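Local coordinates for protein putative secreted endoglycosylceramidase (Rhodococcus hoagii, PDB 6JYZ) that acts as an endogalactosylceramidase of glycoside hydrolase family 5, probably hydrolysing the O-glycosidic bond that joins the glycan to ceramide, at residues G216-N221 / I261-A266; V287-H292 / A323-G328. One frame throughout, in Å; residues are numbered along the deposited sequence.

Followed from the N terminus, the chain reaches contact 1 first. Strand 214-218 leads into 219-221, passes through helix 230-251 and returns on strand 259-262, closing a loop rich in helix. Contact 2 opens only afterwards: strand 287-289 runs on to 292, and helix 307-321 brings the chain back to 323-328. The two loops therefore follow in series, neither enclosing nor crossing the other. In the (beta/alpha)8 barrel expected for this family, contact 1 ties the fourth strand to the fifth and contact 2 the sixth to the seventh. Pairing of strands 259-262 and 287-289, with Phe262 N 3.0 Å from Val288 O, joins the two contacts laterally, and His292 packs against Asn221 and Glu263.

Contact 1: residues G216-N221 / I261-A266; sequences GYDLLN and IFEPSA
The carboxylates of Asp218 and Glu263 meet with their planes 63° apart, OE2 of Glu263 lying 2.5 Å from OD1 of Asp218. Against the Asp218 carboxylate sits the methyl CG2 of Ile261, 3.6 Å from Asp218 CG. The amide of Asn221 is turned 66° from the Glu263 carboxylate, its OD1 3.9 Å from Glu263 OE1. Asp218 places its CG anti to the backbone N (chi1 -172°), which carries its oxygens along the sheet face shared with Ile261 to meet the extended Glu263 chain. Backbone hydrogen bonds run from Ile261 N to Tyr217 O (2.8 Å) and, just past the strand end, from Leu219 N to Ile261 O (3.1 Å). Arg83 forms salt bridges with Asp218 OD2 and Glu263 OE2 and a hydrogen bond with Asn221 OD1, while Glu263 OE1 accepts the backbone N-H of Glu222. With an alanine in place of Glu263, the N-H of Glu222 would probably lose its acceptor and Arg83 one of its mates. Arg83 draws the three side chains together and probably eases the closeness of Asp218 and Glu263, next to an Asn221-Glu222 pair resembling the Asn-Glu that carries the acid/base in glycoside hydrolase family 5.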
loop_
_atom_site.group_PDB
_atom_site.type_symbol
_atom_site.label_atom_id
_atom_site.label_comp_id
_atom_site.label_asym_id
_atom_site.label_seq_id
_atom_site.Cartn_x
_atom_site.Cartn_y
_atom_site.Cartn_z
ATOM N N GLY A 216 -9.138 6.155 -2.414
ATOM C CA GLY A 216 -8.997 6.010 -3.842
ATOM C C GLY A 216 -8.340 4.681 -4.159
ATOM O O GLY A 216 -8.428 3.723 -3.383
ATOM N N TYR A 217 -7.724 4.700 -5.353
ATOM C CA TYR A 217 -7.525 3.449 -6.076
ATOM C C TYR A 217 -6.048 3.349 -6.446
ATOM O O TYR A 217 -5.567 4.219 -7.201
ATOM C CB TYR A 217 -8.323 3.485 -7.388
ATOM C CG TYR A 217 -9.710 4.056 -7.241
ATOM C CD1 TYR A 217 -10.675 3.416 -6.523
ATOM C CD2 TYR A 217 -9.970 5.274 -7.839
ATOM C CE1 TYR A 217 -11.988 4.012 -6.404
ATOM C CE2 TYR A 217 -11.207 5.877 -7.752
ATOM C CZ TYR A 217 -12.195 5.196 -7.064
ATOM O OH TYR A 217 -13.446 5.806 -6.995
ATOM N N ASP A 218 -5.355 2.335 -5.956
ATOM C CA ASP A 218 -3.964 2.051 -6.342
ATOM C C ASP A 218 -4.089 1.090 -7.527
ATOM O O ASP A 218 -4.413 -0.097 -7.376
ATOM C CB ASP A 218 -3.203 1.508 -5.116
ATOM C CG ASP A 218 -1.702 1.354 -5.308
ATOM O OD1 ASP A 218 -1.183 1.404 -6.462
ATOM O OD2 ASP A 218 -1.064 1.129 -4.275
ATOM N N LEU A 219 -3.866 1.661 -8.733
ATOM C CA LEU A 219 -4.342 1.032 -9.951
ATOM C C LEU A 219 -3.769 -0.340 -10.238
ATOM O O LEU A 219 -4.476 -1.227 -10.705
ATOM C CB LEU A 219 -4.084 1.956 -11.134
ATOM C CG LEU A 219 -4.796 3.299 -11.031
ATOM C CD1 LEU A 219 -4.387 4.168 -12.251
ATOM C CD2 LEU A 219 -6.316 3.114 -11.014
ATOM N N LEU A 220 -2.469 -0.521 -9.951
ATOM C CA LEU A 220 -1.893 -1.866 -10.036
ATOM C C LEU A 220 -0.644 -1.891 -9.181
ATOM O O LEU A 220 0.261 -1.012 -9.370
ATOM C CB LEU A 220 -1.552 -2.234 -11.482
ATOM C CG LEU A 220 -1.022 -3.652 -11.712
ATOM C CD1 LEU A 220 -2.029 -4.700 -11.259
ATOM C CD2 LEU A 220 -0.678 -3.821 -13.168
ATOM N N ASN A 221 -0.544 -2.851 -8.291
ATOM C CA ASN A 221 0.657 -2.934 -7.452
ATOM C C ASN A 221 1.850 -3.319 -8.309
ATOM O O ASN A 221 1.741 -4.237 -9.160
ATOM C CB ASN A 221 0.460 -4.064 -6.454
ATOM C CG ASN A 221 1.697 -4.238 -5.597
ATOM O OD1 ASN A 221 2.049 -3.319 -4.838
ATOM N ND2 ASN A 221 2.342 -5.379 -5.651
ATOM N N ILE A 261 -3.993 6.519 -7.076
ATOM C CA ILE A 261 -2.657 6.256 -6.566
ATOM C C ILE A 261 -1.982 5.410 -7.644
ATOM O O ILE A 261 -2.488 4.357 -8.053
ATOM C CB ILE A 261 -2.806 5.506 -5.240
ATOM C CG1 ILE A 261 -3.378 6.505 -4.210
ATOM C CG2 ILE A 261 -1.484 4.943 -4.759
ATOM C CD1 ILE A 261 -3.939 5.819 -2.947
ATOM N N PHE A 262 -0.854 5.908 -8.157
ATOM C CA PHE A 262 -0.189 5.228 -9.272
ATOM C C PHE A 262 1.272 5.026 -8.913
ATOM O O PHE A 262 1.875 5.798 -8.158
ATOM C CB PHE A 262 -0.329 6.002 -10.581
ATOM C CG PHE A 262 0.511 7.243 -10.633
ATOM C CD1 PHE A 262 0.100 8.453 -10.077
ATOM C CD2 PHE A 262 1.770 7.231 -11.267
ATOM C CE1 PHE A 262 0.944 9.555 -10.099
ATOM C CE2 PHE A 262 2.579 8.337 -11.288
ATOM C CZ PHE A 262 2.173 9.519 -10.704
ATOM N N GLU A 263 1.830 3.947 -9.507
ATOM C CA GLU A 263 3.153 3.479 -9.099
ATOM C C GLU A 263 4.130 3.543 -10.258
ATOM O O GLU A 263 3.749 3.318 -11.426
ATOM C CB GLU A 263 3.070 2.045 -8.584
ATOM C CG GLU A 263 2.191 1.971 -7.310
ATOM C CD GLU A 263 2.145 0.573 -6.800
ATOM O OE1 GLU A 263 3.136 -0.154 -6.826
ATOM O OE2 GLU A 263 1.019 0.133 -6.339
ATOM N N PRO A 264 5.429 3.650 -10.016
ATOM C CA PRO A 264 6.414 3.295 -11.052
ATOM C C PRO A 264 6.416 1.771 -11.152
ATOM O O PRO A 264 5.741 1.045 -10.411
ATOM C CB PRO A 264 7.716 3.794 -10.367
ATOM C CG PRO A 264 7.506 3.475 -8.905
ATOM C CD PRO A 264 6.026 3.818 -8.671
ATOM N N SER A 265 7.206 1.245 -12.083
ATOM C CA SER A 265 7.353 -0.189 -12.207
ATOM C C SER A 265 7.943 -0.773 -10.924
ATOM O O SER A 265 8.532 -0.073 -10.069
ATOM C CB SER A 265 8.193 -0.643 -13.396
ATOM O OG SER A 265 9.585 -0.799 -13.025
ATOM N N ALA A 266 7.818 -2.095 -10.805
ATOM C CA ALA A 266 8.411 -2.856 -9.712
ATOM C C ALA A 266 9.910 -2.598 -9.564
ATOM O O ALA A 266 10.438 -2.877 -8.488
ATOM C CB ALA A 266 8.187 -4.340 -9.998
#

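Contact 2: residues V287-H292 / A323-G328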
loop_
_atom_site.group_PDB
_atom_site.type_symbol
_atom_site.label_atom_id
_atom_site.label_comp_id
_atom_site.label_asym_id
_atom_site.label_seq_id
_atom_site.Cartn_x
_atom_site.Cartn_y
_atom_site.Cartn_z
ATOM N N VAL A 287 -4.158 12.699 -8.883
ATOM C CA VAL A 287 -3.191 11.588 -8.822
ATOM C C VAL A 287 -2.210 11.772 -7.672
ATOM O O VAL A 287 -1.898 12.885 -7.229
ATOM C CB VAL A 287 -2.413 11.468 -10.162
ATOM C CG1 VAL A 287 -3.361 11.111 -11.307
ATOM C CG2 VAL A 287 -1.531 12.685 -10.475
ATOM N N VAL A 288 -1.703 10.637 -7.188
ATOM C CA VAL A 288 -0.768 10.539 -6.060
ATOM C C VAL A 288 0.317 9.551 -6.461
ATOM O O VAL A 288 -0.012 8.411 -6.837
ATOM C CB VAL A 288 -1.526 10.062 -4.805
ATOM C CG1 VAL A 288 -0.524 9.744 -3.691
ATOM C CG2 VAL A 288 -2.592 11.082 -4.364
ATOM N N PHE A 289 1.579 9.979 -6.411
ATOM C CA PHE A 289 2.685 9.103 -6.787
ATOM C C PHE A 289 3.085 8.204 -5.618
ATOM O O PHE A 289 3.259 8.676 -4.477
ATOM C CB PHE A 289 3.862 9.997 -7.197
ATOM C CG PHE A 289 5.067 9.219 -7.683
ATOM C CD1 PHE A 289 4.934 8.228 -8.652
ATOM C CD2 PHE A 289 6.330 9.427 -7.133
ATOM C CE1 PHE A 289 6.055 7.488 -9.088
ATOM C CE2 PHE A 289 7.432 8.674 -7.594
ATOM C CZ PHE A 289 7.277 7.723 -8.534
ATOM N N SER A 290 3.159 6.893 -5.855
ATOM C CA SER A 290 3.290 5.915 -4.786
ATOM C C SER A 290 4.380 4.882 -5.096
ATOM O O SER A 290 4.092 3.691 -5.234
ATOM C CB SER A 290 1.939 5.272 -4.567
ATOM O OG SER A 290 1.928 4.510 -3.383
ATOM N N PRO A 291 5.654 5.280 -5.157
ATOM C CA PRO A 291 6.767 4.323 -5.170
ATOM C C PRO A 291 6.859 3.646 -3.813
ATOM O O PRO A 291 6.361 4.159 -2.794
ATOM C CB PRO A 291 7.987 5.233 -5.399
ATOM C CG PRO A 291 7.607 6.507 -4.654
ATOM C CD PRO A 291 6.114 6.670 -4.969
ATOM N N HIS A 292 7.427 2.458 -3.804
ATOM C CA HIS A 292 7.661 1.668 -2.605
ATOM C C HIS A 292 9.097 1.881 -2.172
ATOM O O HIS A 292 10.039 1.600 -2.918
ATOM C CB HIS A 292 7.346 0.178 -2.808
ATOM C CG HIS A 292 5.903 0.013 -3.218
ATOM N ND1 HIS A 292 5.406 -1.206 -3.656
ATOM C CD2 HIS A 292 4.863 0.903 -3.207
ATOM C CE1 HIS A 292 4.086 -1.044 -3.897
ATOM N NE2 HIS A 292 3.721 0.221 -3.653
ATOM N N ALA A 323 2.326 16.220 -7.803
ATOM C CA ALA A 323 1.394 15.363 -7.072
ATOM C C ALA A 323 1.902 15.112 -5.660
ATOM O O ALA A 323 3.116 15.091 -5.422
ATOM C CB ALA A 323 1.316 14.031 -7.788
ATOM N N PRO A 324 1.029 14.728 -4.717
ATOM C CA PRO A 324 1.546 14.240 -3.445
ATOM C C PRO A 324 2.297 12.930 -3.600
ATOM O O PRO A 324 2.060 12.161 -4.548
ATOM C CB PRO A 324 0.240 13.963 -2.639
ATOM C CG PRO A 324 -0.822 14.831 -3.328
ATOM C CD PRO A 324 -0.439 14.795 -4.826
ATOM N N LEU A 325 3.165 12.691 -2.646
ATOM C CA LEU A 325 3.865 11.429 -2.448
ATOM C C LEU A 325 3.203 10.673 -1.310
ATOM O O LEU A 325 3.041 11.221 -0.220
ATOM C CB LEU A 325 5.332 11.701 -2.124
ATOM C CG LEU A 325 6.158 10.490 -1.730
ATOM C CD1 LEU A 325 6.264 9.491 -2.880
ATOM C CD2 LEU A 325 7.593 10.931 -1.362
ATOM N N TRP A 326 2.845 9.423 -1.534
ATOM C CA TRP A 326 2.296 8.564 -0.464
ATOM C C TRP A 326 2.846 7.174 -0.739
ATOM O O TRP A 326 2.554 6.664 -1.831
ATOM C CB TRP A 326 0.762 8.544 -0.522
ATOM C CG TRP A 326 0.162 7.665 0.521
ATOM C CD1 TRP A 326 -0.042 7.991 1.836
ATOM C CD2 TRP A 326 -0.261 6.300 0.386
ATOM N NE1 TRP A 326 -0.559 6.923 2.509
ATOM C CE2 TRP A 326 -0.747 5.876 1.645
ATOM C CE3 TRP A 326 -0.371 5.421 -0.691
ATOM C CZ2 TRP A 326 -1.250 4.600 1.851
ATOM C CZ3 TRP A 326 -0.874 4.148 -0.522
ATOM C CH2 TRP A 326 -1.296 3.742 0.757
ATOM N N THR A 327 3.676 6.617 0.129
ATOM C CA THR A 327 4.369 5.363 -0.248
ATOM C C THR A 327 3.540 4.161 0.168
ATOM O O THR A 327 3.325 3.895 1.355
ATOM C CB THR A 327 5.787 5.327 0.334
ATOM O OG1 THR A 327 6.356 4.076 -0.099
ATOM C CG2 THR A 327 5.904 5.440 1.840
ATOM N N GLY A 328 3.121 3.354 -0.798
ATOM C CA GLY A 328 2.178 2.284 -0.507
ATOM C C GLY A 328 2.814 1.085 0.165
ATOM O O GLY A 328 2.051 0.244 0.687
#
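Ser290 and Thr327 each send a hydroxyl across to the opposite backbone. Ser290 OG donates to Trp326 O at 2.7 Å, tilted 16° from the carbonyl plane, and Thr327 OG1 donates to Pro291 O at 2.7 Å, in the carbonyl plane on a lone pair. Between the two backbones, Phe289 N hydrogen-bonds to Pro324 O (2.9 Å) and Trp326 N to Phe289 O (3.1 Å), a single bridge at Phe289 and Leu325. Apolar groups fill in around these bonds: CG1 of Val288, held anti to its own N (chi1 171°), presses on Trp326 CB at 3.6 Å, and Leu325 CD1 meets Pro291 CD at 3.5 Å. That same CD stands over one face of the Phe289 ring, offset toward its rim. Gly328 N lies 3.1 Å from Ser290 OG. Farther out, helix 307-321 packs on Phe289, Pro291 and Leu325, the indole NE1 of Trp326 hydrogen-bonds to Leu42 O, and His292 ND1 hydrogen-bonds to Glu222 OE2. Where regular strand pairing gives out, side-chain hydroxyls take over, so the buried carbonyls of Trp326 and Pro291 each receive one, and His292 is set beside Glu222, consistent with a place in the family's active site.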